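PDB 3GBH: NAD(P)H-flavin oxidoreductase, which probably catalyses the NAD(P)H-dependent reduction of flavin or related acceptors, using bound flavin mononucleotide, as a member of the nitroreductase family. Local coordinates for residues Val14-Phe24 against Leu152-Pro163; Pro46-Ile56 against Ile138-Met146. One frame throughout, in Å; residues are numbered along the deposited sequence.

Contact 1 (Val14-Phe24 against Leu152-Pro163). With FMN (flavin mononucleotide), chain H.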
loop_
_atom_site.group_PDB
_atom_site.type_symbol
_atom_site.label_atom_id
_atom_site.label_comp_id
_atom_site.label_asym_id
_atom_site.label_seq_id
_atom_site.Cartn_x
_atom_site.Cartn_y
_atom_site.Cartn_z
ATOM N N VAL B 14 4.309 -10.402 15.887
ATOM C CA VAL B 14 3.910 -11.715 16.406
ATOM C C VAL B 14 4.184 -12.808 15.365
ATOM O O VAL B 14 4.824 -13.823 15.637
ATOM C CB VAL B 14 2.431 -11.761 16.850
ATOM C CG1 VAL B 14 1.988 -13.200 17.169
ATOM C CG2 VAL B 14 2.214 -10.852 18.051
ATOM N N LEU B 15 3.684 -12.591 14.169
ATOM C CA LEU B 15 3.857 -13.541 13.080
ATOM C C LEU B 15 5.343 -13.762 12.800
ATOM O O LEU B 15 5.801 -14.909 12.674
ATOM C CB LEU B 15 3.127 -13.001 11.852
ATOM C CG LEU B 15 2.731 -13.953 10.758
ATOM C CD1 LEU B 15 1.474 -13.458 9.987
ATOM C CD2 LEU B 15 3.974 -14.099 9.854
ATOM N N ASN B 16 6.131 -12.693 12.744
ATOM C CA ASN B 16 7.571 -12.857 12.498
ATOM C C ASN B 16 8.347 -13.604 13.589
ATOM O O ASN B 16 9.396 -14.199 13.289
ATOM C CB ASN B 16 8.251 -11.508 12.250
ATOM C CG ASN B 16 7.838 -10.880 10.915
ATOM O OD1 ASN B 16 7.298 -11.551 10.032
ATOM N ND2 ASN B 16 8.107 -9.582 10.770
ATOM N N SER B 17 7.851 -13.593 14.831
ATOM C CA SER B 17 8.588 -14.248 15.916
ATOM C C SER B 17 8.055 -15.630 16.272
ATOM O O SER B 17 8.640 -16.317 17.119
ATOM C CB SER B 17 8.615 -13.357 17.161
ATOM O OG SER B 17 7.310 -12.992 17.524
ATOM N N ARG B 18 6.968 -16.062 15.635
ATOM C CA ARG B 18 6.431 -17.412 15.845
ATOM C C ARG B 18 7.391 -18.416 15.179
ATOM O O ARG B 18 7.407 -18.562 13.959
ATOM C CB ARG B 18 5.027 -17.533 15.237
ATOM C CG ARG B 18 4.120 -18.645 15.793
ATOM C CD ARG B 18 4.601 -20.066 15.466
ATOM N NE ARG B 18 4.928 -20.220 14.039
ATOM C CZ ARG B 18 5.846 -21.069 13.583
ATOM N NH1 ARG B 18 6.497 -21.859 14.434
ATOM N NH2 ARG B 18 6.159 -21.094 12.294
ATOM N N LYS B 19 8.182 -19.090 16.002
ATOM C CA LYS B 19 9.145 -20.102 15.581
ATOM C C LYS B 19 9.133 -21.268 16.592
ATOM O O LYS B 19 8.656 -21.108 17.729
ATOM C CB LYS B 19 10.560 -19.487 15.496
ATOM C CG LYS B 19 10.647 -18.199 14.628
ATOM C CD LYS B 19 12.053 -17.622 14.631
ATOM C CE LYS B 19 12.116 -16.332 13.826
ATOM N NZ LYS B 19 13.412 -15.668 13.988
ATOM N N SER B 20 9.628 -22.436 16.171
ATOM C CA SER B 20 9.636 -23.622 17.033
ATOM C C SER B 20 10.779 -23.540 18.036
ATOM O O SER B 20 11.943 -23.768 17.706
ATOM C CB SER B 20 9.774 -24.911 16.212
ATOM O OG SER B 20 8.573 -25.200 15.514
ATOM N N VAL B 21 10.427 -23.257 19.277
ATOM C CA VAL B 21 11.361 -23.282 20.384
ATOM C C VAL B 21 11.273 -24.682 20.978
ATOM O O VAL B 21 10.178 -25.179 21.206
ATOM C CB VAL B 21 10.969 -22.205 21.420
ATOM C CG1 VAL B 21 11.677 -22.409 22.726
ATOM C CG2 VAL B 21 11.237 -20.823 20.838
ATOM N N LYS B 22 12.423 -25.311 21.196
ATOM C CA LYS B 22 12.492 -26.689 21.708
ATOM C C LYS B 22 13.065 -26.843 23.130
ATOM O O LYS B 22 13.018 -27.934 23.699
ATOM C CB LYS B 22 13.278 -27.538 20.696
ATOM C CG LYS B 22 12.648 -27.420 19.306
ATOM C CD LYS B 22 13.110 -28.443 18.326
ATOM C CE LYS B 22 12.422 -28.194 16.986
ATOM N NZ LYS B 22 12.650 -29.342 16.070
ATOM N N VAL B 23 13.589 -25.754 23.694
ATOM C CA VAL B 23 14.111 -25.741 25.056
ATOM C C VAL B 23 13.459 -24.554 25.794
ATOM O O VAL B 23 13.647 -23.396 25.419
ATOM C CB VAL B 23 15.639 -25.600 25.055
ATOM C CG1 VAL B 23 16.201 -25.710 26.457
ATOM C CG2 VAL B 23 16.260 -26.666 24.141
ATOM N N PHE B 24 12.675 -24.873 26.817
ATOM C CA PHE B 24 11.963 -23.900 27.617
ATOM C C PHE B 24 12.558 -23.819 29.021
ATOM O O PHE B 24 13.351 -24.678 29.433
ATOM C CB PHE B 24 10.498 -24.296 27.738
ATOM C CG PHE B 24 9.825 -24.498 26.424
ATOM C CD1 PHE B 24 9.178 -23.445 25.797
ATOM C CD2 PHE B 24 9.839 -25.746 25.801
ATOM C CE1 PHE B 24 8.555 -23.627 24.571
ATOM C CE2 PHE B 24 9.206 -25.933 24.556
ATOM C CZ PHE B 24 8.567 -24.875 23.955
ATOM N N LEU B 152 -0.040 -18.379 17.775
ATOM C CA LEU B 152 0.123 -16.940 17.593
ATOM C C LEU B 152 -0.214 -16.181 18.873
ATOM O O LEU B 152 0.539 -15.309 19.316
ATOM C CB LEU B 152 -0.704 -16.429 16.391
ATOM C CG LEU B 152 -0.171 -16.973 15.059
ATOM C CD1 LEU B 152 -1.160 -16.757 13.900
ATOM C CD2 LEU B 152 1.164 -16.381 14.737
ATOM N N THR B 153 -1.328 -16.539 19.493
ATOM C CA THR B 153 -1.750 -15.882 20.745
ATOM C C THR B 153 -0.749 -16.127 21.854
ATOM O O THR B 153 -0.423 -15.222 22.617
ATOM C CB THR B 153 -3.171 -16.331 21.210
ATOM O OG1 THR B 153 -4.086 -16.119 20.136
ATOM C CG2 THR B 153 -3.612 -15.482 22.431
ATOM N N ALA B 154 -0.231 -17.353 21.928
ATOM C CA ALA B 154 0.805 -17.662 22.921
ATOM C C ALA B 154 1.998 -16.718 22.726
ATOM O O ALA B 154 2.509 -16.088 23.694
ATOM C CB ALA B 154 1.233 -19.144 22.805
ATOM N N LYS B 155 2.407 -16.554 21.470
ATOM C CA LYS B 155 3.513 -15.642 21.159
ATOM C C LYS B 155 3.192 -14.188 21.514
ATOM O O LYS B 155 4.064 -13.448 21.983
ATOM C CB LYS B 155 3.920 -15.763 19.703
ATOM C CG LYS B 155 5.169 -14.989 19.330
ATOM C CD LYS B 155 6.424 -15.716 19.725
ATOM C CE LYS B 155 7.487 -14.789 20.246
ATOM N NZ LYS B 155 7.466 -14.827 21.707
ATOM N N ALA B 156 1.945 -13.762 21.317
ATOM C CA ALA B 156 1.543 -12.392 21.668
ATOM C C ALA B 156 1.650 -12.146 23.167
ATOM O O ALA B 156 1.879 -10.998 23.635
ATOM C CB ALA B 156 0.115 -12.115 21.158
ATOM N N HIS B 157 1.487 -13.212 23.939
ATOM C CA HIS B 157 1.639 -13.164 25.405
ATOM C C HIS B 157 3.073 -13.278 25.868
ATOM O O HIS B 157 3.342 -13.186 27.067
ATOM C CB HIS B 157 0.834 -14.286 26.064
ATOM C CG HIS B 157 -0.624 -14.007 26.144
ATOM N ND1 HIS B 157 -1.288 -13.873 27.348
ATOM C CD2 HIS B 157 -1.558 -13.872 25.173
ATOM C CE1 HIS B 157 -2.570 -13.650 27.110
ATOM N NE2 HIS B 157 -2.758 -13.647 25.800
ATOM N N GLY B 158 3.993 -13.486 24.944
ATOM C CA GLY B 158 5.426 -13.497 25.286
ATOM C C GLY B 158 5.969 -14.927 25.422
ATOM O O GLY B 158 7.136 -15.127 25.740
ATOM N N TYR B 159 5.120 -15.907 25.153
ATOM C CA TYR B 159 5.498 -17.330 25.245
ATOM C C TYR B 159 5.961 -17.841 23.886
ATOM O O TYR B 159 5.844 -17.136 22.875
ATOM C CB TYR B 159 4.319 -18.168 25.768
ATOM C CG TYR B 159 3.905 -17.748 27.138
ATOM C CD1 TYR B 159 4.823 -17.733 28.169
ATOM C CD2 TYR B 159 2.610 -17.337 27.412
ATOM C CE1 TYR B 159 4.476 -17.322 29.429
ATOM C CE2 TYR B 159 2.242 -16.924 28.689
ATOM C CZ TYR B 159 3.183 -16.927 29.702
ATOM O OH TYR B 159 2.875 -16.510 31.004
ATOM N N ASP B 160 6.529 -19.038 23.874
ATOM C CA ASP B 160 6.872 -19.718 22.649
ATOM C C ASP B 160 6.306 -21.109 22.656
ATOM O O ASP B 160 5.937 -21.631 23.708
ATOM C CB ASP B 160 8.372 -19.733 22.457
ATOM C CG ASP B 160 8.892 -18.383 21.964
ATOM O OD1 ASP B 160 8.691 -18.089 20.755
ATOM O OD2 ASP B 160 9.461 -17.613 22.778
ATOM N N THR B 161 6.227 -21.695 21.470
ATOM C CA THR B 161 5.670 -23.013 21.279
ATOM C C THR B 161 6.494 -23.850 20.309
ATOM O O THR B 161 7.372 -23.328 19.604
ATOM C CB THR B 161 4.238 -22.950 20.722
ATOM O OG1 THR B 161 4.242 -22.240 19.481
ATOM C CG2 THR B 161 3.283 -22.306 21.739
ATOM N N ASN B 162 6.169 -25.136 20.283
ATOM C CA ASN B 162 6.729 -26.105 19.315
ATOM C C ASN B 162 5.621 -27.075 18.989
ATOM O O ASN B 162 5.191 -27.862 19.866
ATOM C CB ASN B 162 7.943 -26.829 19.899
ATOM C CG ASN B 162 8.568 -27.885 18.953
ATOM O OD1 ASN B 162 9.221 -28.790 19.431
ATOM N ND2 ASN B 162 8.396 -27.749 17.634
ATOM N N PRO B 163 5.096 -27.001 17.753
ATOM C CA PRO B 163 4.110 -28.023 17.368
ATOM C C PRO B 163 4.799 -29.337 17.123
ATOM O O PRO B 163 5.908 -29.359 16.597
ATOM C CB PRO B 163 3.468 -27.442 16.109
ATOM C CG PRO B 163 4.523 -26.559 15.516
ATOM C CD PRO B 163 5.340 -26.031 16.672
HETATM N N1 FMN H . 9.304 -30.388 15.751
HETATM C C2 FMN H . 9.896 -31.289 16.625
HETATM O O2 FMN H . 10.936 -31.010 17.231
HETATM N N3 FMN H . 9.325 -32.522 16.799
HETATM C C4 FMN H . 8.150 -32.873 16.128
HETATM O O4 FMN H . 7.662 -34.004 16.308
HETATM C C4A FMN H . 7.573 -31.976 15.244
HETATM N N5 FMN H . 6.432 -32.293 14.528
HETATM C C5A FMN H . 5.692 -31.298 13.925
HETATM C C6 FMN H . 4.369 -31.530 13.509
HETATM C C7 FMN H . 3.631 -30.531 12.911
HETATM C C7M FMN H . 2.218 -30.796 12.467
HETATM C C8 FMN H . 4.216 -29.278 12.699
HETATM C C8M FMN H . 3.476 -28.142 12.062
HETATM C C9 FMN H . 5.518 -29.049 13.104
HETATM C C9A FMN H . 6.280 -30.040 13.731
HETATM N N10 FMN H . 7.595 -29.811 14.163
HETATM C C10 FMN H . 8.168 -30.722 15.051
HETATM C "C1'" FMN H . 8.223 -28.438 14.037
HETATM C "C2'" FMN H . 8.650 -28.261 12.580
HETATM O "O2'" FMN H . 9.853 -28.964 12.316
HETATM C "C3'" FMN H . 8.815 -26.766 12.285
HETATM O "O3'" FMN H . 7.560 -26.141 12.387
HETATM C "C4'" FMN H . 9.426 -26.460 10.918
HETATM O "O4'" FMN H . 10.764 -26.957 10.882
HETATM C "C5'" FMN H . 9.403 -24.957 10.655
HETATM O "O5'" FMN H . 10.169 -24.276 11.642
HETATM P P FMN H . 9.498 -23.134 12.534
HETATM O O1P FMN H . 10.521 -22.552 13.467
HETATM O O2P FMN H . 8.331 -23.747 13.252
HETATM O O3P FMN H . 8.957 -22.039 11.646
HETATM O O HOH W 1 10.593 -17.426 19.003
HETATM O O HOH W 2 5.878 -22.494 17.297
HETATM O O HOH W 3 7.081 -19.458 19.092
#
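Val-21 N donates to Thr-161 O (3.1 Å, 156° at the hydrogen), which ties the loop after helix 11-17 to strand 160-164; the N-H arrives from above the carbonyl plane, and Ser-20 CA adds a CA-H...O contact to the same oxygen. At the helical end, Val-14 is the apolar link: CG2 meets Ala-156 CB at 4.0 Å, while CG1 lies against Leu-152 O. Lys-155, bent along its length, runs CE past Ser-17 OG (3.3 Å), a hydroxyl bonded to Glu-13 O. The NZ of Lys-155 turns back to Tyr-159 O and forms a salt bridge with Asp-160 OD2. Asp-160 OD1 accepts from two waters, one also donating to Ser-17 O, the other to Lys-19 O, so water links the loop to Asp-160.

The segment from Arg-18 to Ser-20 grips the FMN phosphate, part of the nitroreductase-family flavin site. Arg-18 presents NH1 to O2P in the guanidinium plane (2.9 Å, 172°) and NH2 to O3P. Ser-20 adds its backbone N to O1P and its OG to O2P (2.7 Å). Lys-22, extended beyond CG, carries NZ to flavin O2 (2.7 Å), and its CG passes obliquely by Asn-162 OD1, which Gln-78 engages. The Val-21 and Asp-160 side chains cross at about a right angle, CG2 of Val-21 3.5 Å from CB of Asp-160, and Phe-24 turns its ring edge to Asp-160 O.

Contact 2 (Pro46-Ile56 against Ile138-Met146). With FMN (flavin mononucleotide), chain E.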
loop_
_atom_site.group_PDB
_atom_site.type_symbol
_atom_site.label_atom_id
_atom_site.label_comp_id
_atom_site.label_asym_id
_atom_site.label_seq_id
_atom_site.Cartn_x
_atom_site.Cartn_y
_atom_site.Cartn_z
ATOM N N PRO B 46 -12.419 -20.432 13.413
ATOM C CA PRO B 46 -13.613 -20.962 12.791
ATOM C C PRO B 46 -13.573 -22.486 12.768
ATOM O O PRO B 46 -12.515 -23.095 12.898
ATOM C CB PRO B 46 -13.525 -20.412 11.360
ATOM C CG PRO B 46 -12.060 -20.338 11.102
ATOM C CD PRO B 46 -11.413 -20.022 12.417
ATOM N N SER B 47 -14.736 -23.090 12.589
ATOM C CA SER B 47 -14.827 -24.526 12.435
ATOM C C SER B 47 -16.039 -24.857 11.595
ATOM O O SER B 47 -16.981 -24.062 11.493
ATOM C CB SER B 47 -14.929 -25.217 13.793
ATOM O OG SER B 47 -16.114 -24.806 14.470
ATOM N N SER B 48 -16.019 -26.049 11.001
ATOM C CA SER B 48 -17.095 -26.469 10.111
ATOM C C SER B 48 -18.396 -26.464 10.926
ATOM O O SER B 48 -18.443 -26.995 12.027
ATOM C CB SER B 48 -16.756 -27.862 9.509
ATOM O OG SER B 48 -17.810 -28.369 8.708
ATOM N N VAL B 49 -19.430 -25.820 10.385
ATOM C CA VAL B 49 -20.727 -25.580 11.059
ATOM C C VAL B 49 -20.636 -25.129 12.522
ATOM O O VAL B 49 -21.553 -25.363 13.305
ATOM C CB VAL B 49 -21.741 -26.749 10.856
ATOM C CG1 VAL B 49 -22.167 -26.772 9.370
ATOM C CG2 VAL B 49 -21.159 -28.086 11.262
ATOM N N ASN B 50 -19.544 -24.432 12.845
ATOM C CA ASN B 50 -19.274 -23.957 14.190
ATOM C C ASN B 50 -19.341 -25.044 15.266
ATOM O O ASN B 50 -19.682 -24.768 16.417
ATOM C CB ASN B 50 -20.211 -22.800 14.532
ATOM C CG ASN B 50 -19.690 -21.942 15.673
ATOM O OD1 ASN B 50 -18.473 -21.782 15.853
ATOM N ND2 ASN B 50 -20.611 -21.394 16.457
HETATM N N MSE B 51 -18.965 -26.260 14.899
HETATM C CA MSE B 51 -19.154 -27.388 15.799
HETATM C C MSE B 51 -17.989 -27.556 16.746
HETATM O O MSE B 51 -18.098 -28.325 17.668
HETATM C CB MSE B 51 -19.445 -28.664 15.030
HETATM C CG MSE B 51 -20.226 -29.675 15.839
HETATM SE SE MSE B 51 -22.030 -29.065 16.249
HETATM C CE MSE B 51 -22.788 -29.178 14.473
ATOM N N GLN B 52 -16.884 -26.839 16.538
ATOM C CA GLN B 52 -15.854 -26.722 17.567
ATOM C C GLN B 52 -15.431 -28.085 18.139
ATOM O O GLN B 52 -15.571 -28.337 19.316
ATOM C CB GLN B 52 -16.388 -25.830 18.670
ATOM C CG GLN B 52 -16.706 -24.426 18.188
ATOM C CD GLN B 52 -17.501 -23.663 19.210
ATOM O OE1 GLN B 52 -17.001 -23.346 20.314
ATOM N NE2 GLN B 52 -18.768 -23.419 18.889
ATOM N N PRO B 53 -14.904 -28.977 17.288
ATOM C CA PRO B 53 -14.628 -30.352 17.727
ATOM C C PRO B 53 -13.320 -30.549 18.527
ATOM O O PRO B 53 -12.972 -31.699 18.915
ATOM C CB PRO B 53 -14.538 -31.091 16.413
ATOM C CG PRO B 53 -13.883 -30.096 15.477
ATOM C CD PRO B 53 -14.497 -28.753 15.892
ATOM N N TRP B 54 -12.596 -29.463 18.772
ATOM C CA TRP B 54 -11.286 -29.551 19.393
ATOM C C TRP B 54 -11.422 -29.788 20.880
ATOM O O TRP B 54 -12.312 -29.226 21.527
ATOM C CB TRP B 54 -10.473 -28.285 19.172
ATOM C CG TRP B 54 -11.268 -27.013 19.267
ATOM C CD1 TRP B 54 -11.819 -26.473 20.385
ATOM C CD2 TRP B 54 -11.625 -26.145 18.181
ATOM N NE1 TRP B 54 -12.463 -25.299 20.075
ATOM C CE2 TRP B 54 -12.370 -25.084 18.723
ATOM C CE3 TRP B 54 -11.372 -26.158 16.808
ATOM C CZ2 TRP B 54 -12.874 -24.054 17.941
ATOM C CZ3 TRP B 54 -11.872 -25.140 16.026
ATOM C CH2 TRP B 54 -12.601 -24.102 16.582
ATOM N N ARG B 55 -10.505 -30.601 21.420
ATOM C CA ARG B 55 -10.449 -30.887 22.859
ATOM C C ARG B 55 -8.991 -30.823 23.290
ATOM O O ARG B 55 -8.160 -31.554 22.765
ATOM C CB ARG B 55 -10.999 -32.280 23.135
ATOM C CG ARG B 55 -12.431 -32.505 22.611
ATOM C CD ARG B 55 -13.504 -31.656 23.303
ATOM N NE ARG B 55 -14.813 -31.992 22.747
ATOM C CZ ARG B 55 -15.475 -31.269 21.852
ATOM N NH1 ARG B 55 -15.009 -30.108 21.402
ATOM N NH2 ARG B 55 -16.632 -31.716 21.403
ATOM N N ILE B 56 -8.684 -29.970 24.255
ATOM C CA ILE B 56 -7.291 -29.697 24.648
ATOM C C ILE B 56 -6.971 -30.341 26.013
ATOM O O ILE B 56 -7.558 -29.970 27.029
ATOM C CB ILE B 56 -7.015 -28.187 24.728
ATOM C CG1 ILE B 56 -7.415 -27.493 23.410
ATOM C CG2 ILE B 56 -5.497 -27.953 25.076
ATOM C CD1 ILE B 56 -7.309 -25.964 23.449
ATOM N N ILE B 138 -12.409 -33.705 8.982
ATOM C CA ILE B 138 -13.044 -32.474 9.473
ATOM C C ILE B 138 -12.407 -32.021 10.772
ATOM O O ILE B 138 -12.092 -30.841 10.940
ATOM C CB ILE B 138 -14.572 -32.645 9.679
ATOM C CG1 ILE B 138 -15.286 -32.750 8.317
ATOM C CG2 ILE B 138 -15.164 -31.464 10.513
ATOM C CD1 ILE B 138 -16.794 -33.014 8.413
ATOM N N VAL B 139 -12.229 -32.946 11.702
ATOM C CA VAL B 139 -11.731 -32.552 13.023
ATOM C C VAL B 139 -10.231 -32.195 12.967
ATOM O O VAL B 139 -9.790 -31.304 13.700
ATOM C CB VAL B 139 -12.092 -33.566 14.117
ATOM C CG1 VAL B 139 -13.624 -33.845 14.091
ATOM C CG2 VAL B 139 -11.285 -34.884 14.006
ATOM N N ASN B 140 -9.469 -32.868 12.109
ATOM C CA ASN B 140 -8.048 -32.527 11.901
ATOM C C ASN B 140 -7.914 -31.109 11.405
ATOM O O ASN B 140 -7.084 -30.344 11.905
ATOM C CB ASN B 140 -7.357 -33.466 10.899
ATOM C CG ASN B 140 -6.978 -34.802 11.501
ATOM O OD1 ASN B 140 -6.876 -34.937 12.713
ATOM N ND2 ASN B 140 -6.815 -35.817 10.647
ATOM N N ILE B 141 -8.733 -30.762 10.411
ATOM C CA ILE B 141 -8.719 -29.432 9.841
ATOM C C ILE B 141 -9.143 -28.397 10.879
ATOM O O ILE B 141 -8.413 -27.422 11.095
ATOM C CB ILE B 141 -9.577 -29.317 8.539
ATOM C CG1 ILE B 141 -8.963 -30.180 7.412
ATOM C CG2 ILE B 141 -9.713 -27.868 8.116
ATOM C CD1 ILE B 141 -9.925 -30.487 6.263
ATOM N N ASP B 142 -10.289 -28.598 11.538
ATOM C CA ASP B 142 -10.790 -27.576 12.452
ATOM C C ASP B 142 -9.792 -27.371 13.583
ATOM O O ASP B 142 -9.514 -26.246 13.938
ATOM C CB ASP B 142 -12.142 -27.955 13.059
ATOM C CG ASP B 142 -13.306 -27.893 12.069
ATOM O OD1 ASP B 142 -13.230 -27.164 11.064
ATOM O OD2 ASP B 142 -14.329 -28.573 12.347
ATOM N N SER B 143 -9.305 -28.472 14.156
ATOM C CA SER B 143 -8.391 -28.424 15.306
ATOM C C SER B 143 -7.051 -27.772 14.962
ATOM O O SER B 143 -6.449 -27.094 15.798
ATOM C CB SER B 143 -8.156 -29.829 15.850
ATOM O OG SER B 143 -9.375 -30.437 16.272
ATOM N N SER B 144 -6.594 -27.978 13.734
ATOM C CA SER B 144 -5.392 -27.318 13.228
ATOM C C SER B 144 -5.575 -25.802 13.057
ATOM O O SER B 144 -4.658 -25.008 13.315
ATOM C CB SER B 144 -4.943 -28.003 11.925
ATOM O OG SER B 144 -4.642 -29.378 12.193
ATOM N N LEU B 145 -6.758 -25.380 12.614
ATOM C CA LEU B 145 -7.046 -23.955 12.534
ATOM C C LEU B 145 -6.907 -23.300 13.919
ATOM O O LEU B 145 -6.280 -22.244 14.059
ATOM C CB LEU B 145 -8.423 -23.690 11.930
ATOM C CG LEU B 145 -8.675 -24.129 10.470
ATOM C CD1 LEU B 145 -10.121 -23.922 10.106
ATOM C CD2 LEU B 145 -7.757 -23.370 9.505
HETATM N N MSE B 146 -7.501 -23.929 14.937
HETATM C CA MSE B 146 -7.428 -23.443 16.312
HETATM C C MSE B 146 -5.980 -23.476 16.810
HETATM O O MSE B 146 -5.512 -22.527 17.408
HETATM C CB MSE B 146 -8.350 -24.272 17.196
HETATM C CG MSE B 146 -8.472 -23.830 18.621
HETATM SE SE MSE B 146 -7.011 -24.477 19.720
HETATM C CE MSE B 146 -7.441 -26.407 19.611
HETATM N N1 FMN E . -19.237 -21.530 5.773
HETATM C C2 FMN E . -20.035 -21.584 4.648
HETATM O O2 FMN E . -20.830 -20.651 4.420
HETATM N N3 FMN E . -19.952 -22.676 3.794
HETATM C C4 FMN E . -19.078 -23.725 4.036
HETATM O O4 FMN E . -19.053 -24.666 3.220
HETATM C C4A FMN E . -18.267 -23.689 5.193
HETATM N N5 FMN E . -17.401 -24.729 5.514
HETATM C C5A FMN E . -16.429 -24.519 6.480
HETATM C C6 FMN E . -15.357 -25.402 6.600
HETATM C C7 FMN E . -14.364 -25.217 7.526
HETATM C C7M FMN E . -13.207 -26.178 7.620
HETATM C C8 FMN E . -14.431 -24.125 8.372
HETATM C C8M FMN E . -13.335 -23.910 9.366
HETATM C C9 FMN E . -15.481 -23.228 8.271
HETATM C C9A FMN E . -16.507 -23.413 7.330
HETATM N N10 FMN E . -17.580 -22.527 7.201
HETATM C C10 FMN E . -18.371 -22.591 6.069
HETATM C "C1'" FMN E . -17.660 -21.285 8.079
HETATM C "C2'" FMN E . -18.146 -21.687 9.464
HETATM O "O2'" FMN E . -19.560 -21.830 9.488
HETATM C "C3'" FMN E . -17.764 -20.596 10.452
HETATM O "O3'" FMN E . -16.368 -20.472 10.501
HETATM C "C4'" FMN E . -18.327 -20.835 11.844
HETATM O "O4'" FMN E . -19.736 -20.717 11.707
HETATM C "C5'" FMN E . -17.753 -19.810 12.822
HETATM O "O5'" FMN E . -18.097 -18.465 12.442
HETATM P P FMN E . -16.949 -17.379 12.172
HETATM O O1P FMN E . -17.598 -16.072 11.728
HETATM O O2P FMN E . -16.032 -17.901 11.092
HETATM O O3P FMN E . -16.095 -17.144 13.360
HETATM O O HOH W 4 -16.899 -29.196 12.691
#
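Met-146 lies over one face of the Trp-54 indole: its CB stands 3.9 Å from the centroid of the six-membered ring, 22° off the normal, a CH-pi contact. The selenium of this selenomethionine sits higher above the five-membered ring, a more distant Met-aromatic contact. With CG anti to the backbone N (chi1 -175°) the chain starts across the indole, and bends farther out bring CE back to Trp-54 CB and to Ile-56 CD1, the latter 3.9 Å away. Gln-52 CA and Pro-53 CD lie against the opposite face, toward its rim, and the ring edge meets Asp-142 O, 3.3 Å from CZ3. Pro-53 CB packs on Val-139 CG1 (3.7 Å).

Toward the flavin, Asp-142, crossed at about a right angle by the Pro-53 ring, accepts from Ser-48 N through OD1 (3.0 Å), which is met from above the carboxylate plane; the bond to OD2 is weak. A water donates to OD2 and Ser-48 O. Leu-145 CD1 lies 3.3 Å from the flavin methyl C8M and also packs on Pro-46 CG, and Ile-141 CG2 faces C7M, so the dimethylbenzene end abuts the helix. Arg-18 and Ser-20 of the second subunit bind this FMN's phosphate.

The axes of strand segment 54-56 and helix segment 138-146 approach to 8.8 Å, crossing at -56°. Val-139 and Ser-143 also touch Val-184 and Val-186 of strand 183-192, respectively, and Ile-138 reaches Tyr-127 of helix 113-128.

How the contacts relate
From the N terminus, helix 11-17 and the loop after it come first; contact 1 brings them to the end of helix 132-156 and to strand 160-164, closing a loop over 127 intervening residues. Contact 2 closes a shorter loop of 81 residues wholly within that span, joining 46-56 to the middle of the same helix. The two are thus nested without crossing, their centres 21 Å apart and their nearest atoms about 7 Å apart. Both reach the four-stranded sheet at its outermost strands within the chain, 160-164 and 54-59. Each also borders a different FMN at the interface with the second subunit.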